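WbbM protein (Klebsiella pneumoniae, PDB 6U4B) is a two-domain bifunctional glycosyltransferase, a trimeric O-antigen polymerase that probably transfers sugars at two separate active sites. Local coordinates at residues L154-N168 and F204-F216. Sequence-based numbering, arbitrary orientation.
Sequences LPKKWSVTAAGSKNN and FNDASDGYYTNMF
With chi1 at -71°, Asn168 carries its CG beside the backbone N and brings its amide up to Tyr212, to the end of helix 198-206 and to the link into strand 209-210. Here the C-terminal end of strand 152-159 pairs antiparallel with the short strand 209-210, in the mixed sheet of the DUF4422 region. Trp158 N to Gly210 O is a nearly straight 2.9 Å bond, answered by a weak one from Gly210 N to Trp158 O, and Val160 N reaches Ser208 O at 3.0 Å. Asn168 ties the helix end to the strand. Its ND2 gives one bond to Phe204 O, at 2.8 Å and in the amide plane, and another to Asp209 O, which it meets from above that carbonyl's plane, while its CB lies over the Phe204 ring. Further along, the Tyr211 ring is clamped between Leu154 CD1, 3.5 Å from its centroid, and Lys157 CG at 3.6 Å on the opposite face; its OH is hydrogen-bonded to Glu279 of strand 277-285. The extended Lys157 chain runs on along the ring and leaves NZ 4.2 Å from Asp209 OD2, too far for a salt bridge. Back at Asn168, Tyr212 OH donates to OD1 at 2.5 Å and accepts from a water that also donates to Asn168 O.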
loop_
_atom_site.group_PDB
_atom_site.type_symbol
_atom_site.label_atom_id
_atom_site.label_comp_id
_atom_site.label_asym_id
_atom_site.label_seq_id
_atom_site.Cartn_x
_atom_site.Cartn_y
_atom_site.Cartn_z
ATOM N N LEU A 154 -1.412 38.756 -46.026
ATOM C CA LEU A 154 -1.807 39.112 -44.666
ATOM C C LEU A 154 -3.036 40.019 -44.706
ATOM O O LEU A 154 -3.448 40.443 -45.791
ATOM C CB LEU A 154 -0.633 39.767 -43.921
ATOM C CG LEU A 154 -0.061 41.145 -44.255
ATOM C CD1 LEU A 154 1.028 41.486 -43.245
ATOM C CD2 LEU A 154 0.505 41.187 -45.653
ATOM N N PRO A 155 -3.678 40.309 -43.562
ATOM C CA PRO A 155 -4.874 41.161 -43.593
ATOM C C PRO A 155 -4.579 42.614 -43.920
ATOM O O PRO A 155 -3.415 43.005 -44.064
ATOM C CB PRO A 155 -5.438 41.021 -42.173
ATOM C CG PRO A 155 -4.287 40.618 -41.344
ATOM C CD PRO A 155 -3.482 39.720 -42.226
ATOM N N LYS A 156 -5.637 43.415 -44.023
ATOM C CA LYS A 156 -5.481 44.839 -44.259
ATOM C C LYS A 156 -4.884 45.521 -43.034
ATOM O O LYS A 156 -5.076 45.084 -41.896
ATOM C CB LYS A 156 -6.826 45.480 -44.599
ATOM C CG LYS A 156 -7.513 44.901 -45.824
ATOM C CD LYS A 156 -8.574 45.852 -46.364
ATOM C CE LYS A 156 -9.967 45.262 -46.253
ATOM N NZ LYS A 156 -10.768 45.518 -47.484
ATOM N N LYS A 157 -4.139 46.598 -43.277
ATOM C CA LYS A 157 -3.656 47.420 -42.178
ATOM C C LYS A 157 -4.830 48.005 -41.403
ATOM O O LYS A 157 -5.923 48.205 -41.943
ATOM C CB LYS A 157 -2.765 48.552 -42.694
ATOM C CG LYS A 157 -1.349 48.143 -43.067
ATOM C CD LYS A 157 -0.533 49.359 -43.480
ATOM C CE LYS A 157 0.889 48.983 -43.864
ATOM N NZ LYS A 157 1.652 50.165 -44.359
ATOM N N TRP A 158 -4.594 48.278 -40.127
ATOM C CA TRP A 158 -5.572 48.918 -39.261
ATOM C C TRP A 158 -5.018 50.259 -38.799
ATOM O O TRP A 158 -3.836 50.368 -38.458
ATOM C CB TRP A 158 -5.908 48.024 -38.061
ATOM C CG TRP A 158 -7.000 48.564 -37.188
ATOM C CD1 TRP A 158 -8.331 48.629 -37.483
ATOM C CD2 TRP A 158 -6.855 49.099 -35.867
ATOM N NE1 TRP A 158 -9.023 49.180 -36.432
ATOM C CE2 TRP A 158 -8.141 49.477 -35.427
ATOM C CE3 TRP A 158 -5.765 49.299 -35.016
ATOM C CZ2 TRP A 158 -8.363 50.043 -34.174
ATOM C CZ3 TRP A 158 -5.988 49.861 -33.771
ATOM C CH2 TRP A 158 -7.277 50.226 -33.362
ATOM N N SER A 159 -5.872 51.276 -38.795
ATOM C CA SER A 159 -5.455 52.635 -38.475
ATOM C C SER A 159 -5.596 52.895 -36.982
ATOM O O SER A 159 -6.668 52.685 -36.405
ATOM C CB SER A 159 -6.279 53.651 -39.268
ATOM O OG SER A 159 -6.022 54.971 -38.825
ATOM N N VAL A 160 -4.507 53.358 -36.359
ATOM C CA VAL A 160 -4.531 53.679 -34.935
ATOM C C VAL A 160 -5.054 55.077 -34.653
ATOM O O VAL A 160 -5.326 55.400 -33.490
ATOM C CB VAL A 160 -3.128 53.537 -34.312
ATOM C CG1 VAL A 160 -2.633 52.106 -34.440
ATOM C CG2 VAL A 160 -2.156 54.505 -34.968
ATOM N N THR A 161 -5.202 55.919 -35.678
ATOM C CA THR A 161 -5.695 57.272 -35.444
ATOM C C THR A 161 -7.178 57.279 -35.100
ATOM O O THR A 161 -7.635 58.158 -34.360
ATOM C CB THR A 161 -5.427 58.155 -36.664
ATOM O OG1 THR A 161 -5.855 57.480 -37.853
ATOM C CG2 THR A 161 -3.945 58.480 -36.770
ATOM N N ALA A 162 -7.943 56.315 -35.620
ATOM C CA ALA A 162 -9.352 56.221 -35.256
ATOM C C ALA A 162 -9.527 55.843 -33.792
ATOM O O ALA A 162 -10.477 56.297 -33.145
ATOM C CB ALA A 162 -10.064 55.210 -36.155
ATOM N N ALA A 163 -8.626 55.026 -33.252
ATOM C CA ALA A 163 -8.677 54.643 -31.848
ATOM C C ALA A 163 -8.174 55.737 -30.916
ATOM O O ALA A 163 -8.165 55.533 -29.698
ATOM C CB ALA A 163 -7.872 53.361 -31.622
ATOM N N GLY A 164 -7.755 56.883 -31.452
ATOM C CA GLY A 164 -7.301 58.000 -30.651
ATOM C C GLY A 164 -5.801 58.114 -30.486
ATOM O O GLY A 164 -5.344 59.024 -29.785
ATOM N N SER A 165 -5.027 57.231 -31.107
ATOM C CA SER A 165 -3.580 57.233 -30.967
ATOM C C SER A 165 -2.937 58.136 -32.012
ATOM O O SER A 165 -3.451 58.303 -33.121
ATOM C CB SER A 165 -3.024 55.815 -31.097
ATOM O OG SER A 165 -3.566 54.964 -30.103
ATOM N N LYS A 166 -1.793 58.718 -31.643
ATOM C CA LYS A 166 -1.065 59.577 -32.570
ATOM C C LYS A 166 -0.308 58.762 -33.613
ATOM O O LYS A 166 -0.263 59.141 -34.790
ATOM C CB LYS A 166 -0.103 60.484 -31.802
ATOM C CG LYS A 166 0.793 61.335 -32.691
ATOM C CD LYS A 166 1.619 62.321 -31.879
ATOM C CE LYS A 166 2.520 63.153 -32.780
ATOM N NZ LYS A 166 3.261 64.201 -32.026
ATOM N N ASN A 167 0.285 57.646 -33.201
ATOM C CA ASN A 167 1.056 56.790 -34.098
ATOM C C ASN A 167 1.156 55.409 -33.449
ATOM O O ASN A 167 0.565 55.160 -32.398
ATOM C CB ASN A 167 2.423 57.416 -34.397
ATOM C CG ASN A 167 3.165 57.842 -33.141
ATOM O OD1 ASN A 167 3.153 57.144 -32.127
ATOM N ND2 ASN A 167 3.818 58.996 -33.207
ATOM N N ASN A 168 1.906 54.505 -34.088
ATOM C CA ASN A 168 1.955 53.125 -33.609
ATOM C C ASN A 168 2.659 53.026 -32.262
ATOM O O ASN A 168 2.281 52.206 -31.418
ATOM C CB ASN A 168 2.639 52.233 -34.644
ATOM C CG ASN A 168 1.782 52.008 -35.875
ATOM O OD1 ASN A 168 0.632 51.576 -35.779
ATOM N ND2 ASN A 168 2.337 52.315 -37.042
ATOM N N PHE A 204 7.899 52.706 -38.637
ATOM C CA PHE A 204 6.711 52.086 -38.062
ATOM C C PHE A 204 6.207 52.866 -36.855
ATOM O O PHE A 204 5.004 53.115 -36.726
ATOM C CB PHE A 204 7.004 50.639 -37.674
ATOM C CG PHE A 204 5.949 50.034 -36.796
ATOM C CD1 PHE A 204 4.693 49.744 -37.302
ATOM C CD2 PHE A 204 6.206 49.773 -35.462
ATOM C CE1 PHE A 204 3.713 49.192 -36.495
ATOM C CE2 PHE A 204 5.233 49.223 -34.649
ATOM C CZ PHE A 204 3.984 48.930 -35.165
ATOM N N ASN A 205 7.116 53.253 -35.956
ATOM C CA ASN A 205 6.700 53.943 -34.738
ATOM C C ASN A 205 6.023 55.272 -35.051
ATOM O O ASN A 205 5.070 55.664 -34.367
ATOM C CB ASN A 205 7.900 54.151 -33.813
ATOM C CG ASN A 205 8.220 52.916 -32.990
ATOM O OD1 ASN A 205 7.348 52.085 -32.734
ATOM N ND2 ASN A 205 9.474 52.792 -32.568
ATOM N N ASP A 206 6.491 55.977 -36.081
ATOM C CA ASP A 206 5.883 57.244 -36.466
ATOM C C ASP A 206 4.697 57.080 -37.408
ATOM O O ASP A 206 3.983 58.059 -37.650
ATOM C CB ASP A 206 6.916 58.166 -37.124
ATOM C CG ASP A 206 7.952 58.680 -36.142
ATOM O OD1 ASP A 206 8.837 59.456 -36.564
ATOM O OD2 ASP A 206 7.890 58.297 -34.954
ATOM N N ALA A 207 4.472 55.885 -37.944
ATOM C CA ALA A 207 3.345 55.668 -38.837
ATOM C C ALA A 207 2.043 55.564 -38.048
ATOM O O ALA A 207 2.029 55.275 -36.847
ATOM C CB ALA A 207 3.549 54.404 -39.673
ATOM N N SER A 208 0.935 55.801 -38.746
ATOM C CA SER A 208 -0.391 55.785 -38.146
ATOM C C SER A 208 -1.167 54.508 -38.455
ATOM O O SER A 208 -2.364 54.435 -38.155
ATOM C CB SER A 208 -1.189 57.005 -38.610
ATOM O OG SER A 208 -1.347 57.003 -40.019
ATOM N N ASP A 209 -0.523 53.504 -39.043
ATOM C CA ASP A 209 -1.211 52.271 -39.391
ATOM C C ASP A 209 -0.203 51.133 -39.425
ATOM O O ASP A 209 1.011 51.346 -39.387
ATOM C CB ASP A 209 -1.956 52.407 -40.728
ATOM C CG ASP A 209 -1.028 52.719 -41.893
ATOM O OD1 ASP A 209 -1.499 52.695 -43.050
ATOM O OD2 ASP A 209 0.171 52.974 -41.659
ATOM N N GLY A 210 -0.723 49.917 -39.492
ATOM C CA GLY A 210 0.126 48.744 -39.521
ATOM C C GLY A 210 -0.707 47.489 -39.409
ATOM O O GLY A 210 -1.924 47.530 -39.198
ATOM N N TYR A 211 -0.022 46.358 -39.553
ATOM C CA TYR A 211 -0.667 45.049 -39.500
ATOM C C TYR A 211 -0.685 44.580 -38.051
ATOM O O TYR A 211 0.302 44.039 -37.546
ATOM C CB TYR A 211 0.057 44.056 -40.400
ATOM C CG TYR A 211 0.196 44.515 -41.834
ATOM C CD1 TYR A 211 1.393 45.036 -42.303
ATOM C CD2 TYR A 211 -0.871 44.424 -42.718
ATOM C CE1 TYR A 211 1.526 45.453 -43.613
ATOM C CE2 TYR A 211 -0.749 44.837 -44.032
ATOM C CZ TYR A 211 0.451 45.353 -44.473
ATOM O OH TYR A 211 0.578 45.768 -45.781
ATOM N N TYR A 212 -1.815 44.792 -37.374
ATOM C CA TYR A 212 -1.981 44.362 -35.986
ATOM C C TYR A 212 -2.580 42.959 -35.997
ATOM O O TYR A 212 -3.783 42.748 -35.820
ATOM C CB TYR A 212 -2.834 45.361 -35.215
ATOM C CG TYR A 212 -2.055 46.602 -34.852
ATOM C CD1 TYR A 212 -1.906 47.643 -35.760
ATOM C CD2 TYR A 212 -1.439 46.717 -33.613
ATOM C CE1 TYR A 212 -1.179 48.773 -35.435
ATOM C CE2 TYR A 212 -0.713 47.841 -33.280
ATOM C CZ TYR A 212 -0.584 48.867 -34.194
ATOM O OH TYR A 212 0.140 49.987 -33.862
ATOM N N THR A 213 -1.704 41.983 -36.211
ATOM C CA THR A 213 -2.124 40.615 -36.460
ATOM C C THR A 213 -0.929 39.692 -36.280
ATOM O O THR A 213 0.227 40.128 -36.294
ATOM C CB THR A 213 -2.700 40.460 -37.871
ATOM O OG1 THR A 213 -3.255 39.149 -38.029
ATOM C CG2 THR A 213 -1.602 40.667 -38.910
ATOM N N ASN A 214 -1.233 38.409 -36.093
ATOM C CA ASN A 214 -0.265 37.328 -36.236
ATOM C C ASN A 214 -0.719 36.345 -37.308
ATOM O O ASN A 214 -0.266 35.198 -37.340
ATOM C CB ASN A 214 -0.049 36.616 -34.899
ATOM C CG ASN A 214 -1.349 36.350 -34.170
ATOM O OD1 ASN A 214 -2.328 37.075 -34.339
ATOM N ND2 ASN A 214 -1.367 35.311 -33.350
ATOM N N MET A 215 -1.619 36.787 -38.181
ATOM C CA MET A 215 -2.207 35.955 -39.219
ATOM C C MET A 215 -1.581 36.339 -40.554
ATOM O O MET A 215 -1.730 37.479 -41.008
ATOM C CB MET A 215 -3.724 36.144 -39.242
ATOM C CG MET A 215 -4.495 35.128 -40.059
ATOM S SD MET A 215 -6.238 35.109 -39.595
ATOM C CE MET A 215 -6.698 36.811 -39.912
ATOM N N PHE A 216 -0.870 35.399 -41.172
ATOM C CA PHE A 216 -0.176 35.693 -42.418
ATOM C C PHE A 216 0.106 34.396 -43.159
ATOM O O PHE A 216 0.009 33.302 -42.599
ATOM C CB PHE A 216 1.134 36.457 -42.169
ATOM C CG PHE A 216 2.101 35.738 -41.258
ATOM C CD1 PHE A 216 2.205 36.085 -39.921
ATOM C CD2 PHE A 216 2.910 34.720 -41.742
ATOM C CE1 PHE A 216 3.095 35.430 -39.084
ATOM C CE2 PHE A 216 3.799 34.060 -40.912
ATOM C CZ PHE A 216 3.893 34.416 -39.581
HETATM O O HOH W 1 1.168 49.762 -31.554
#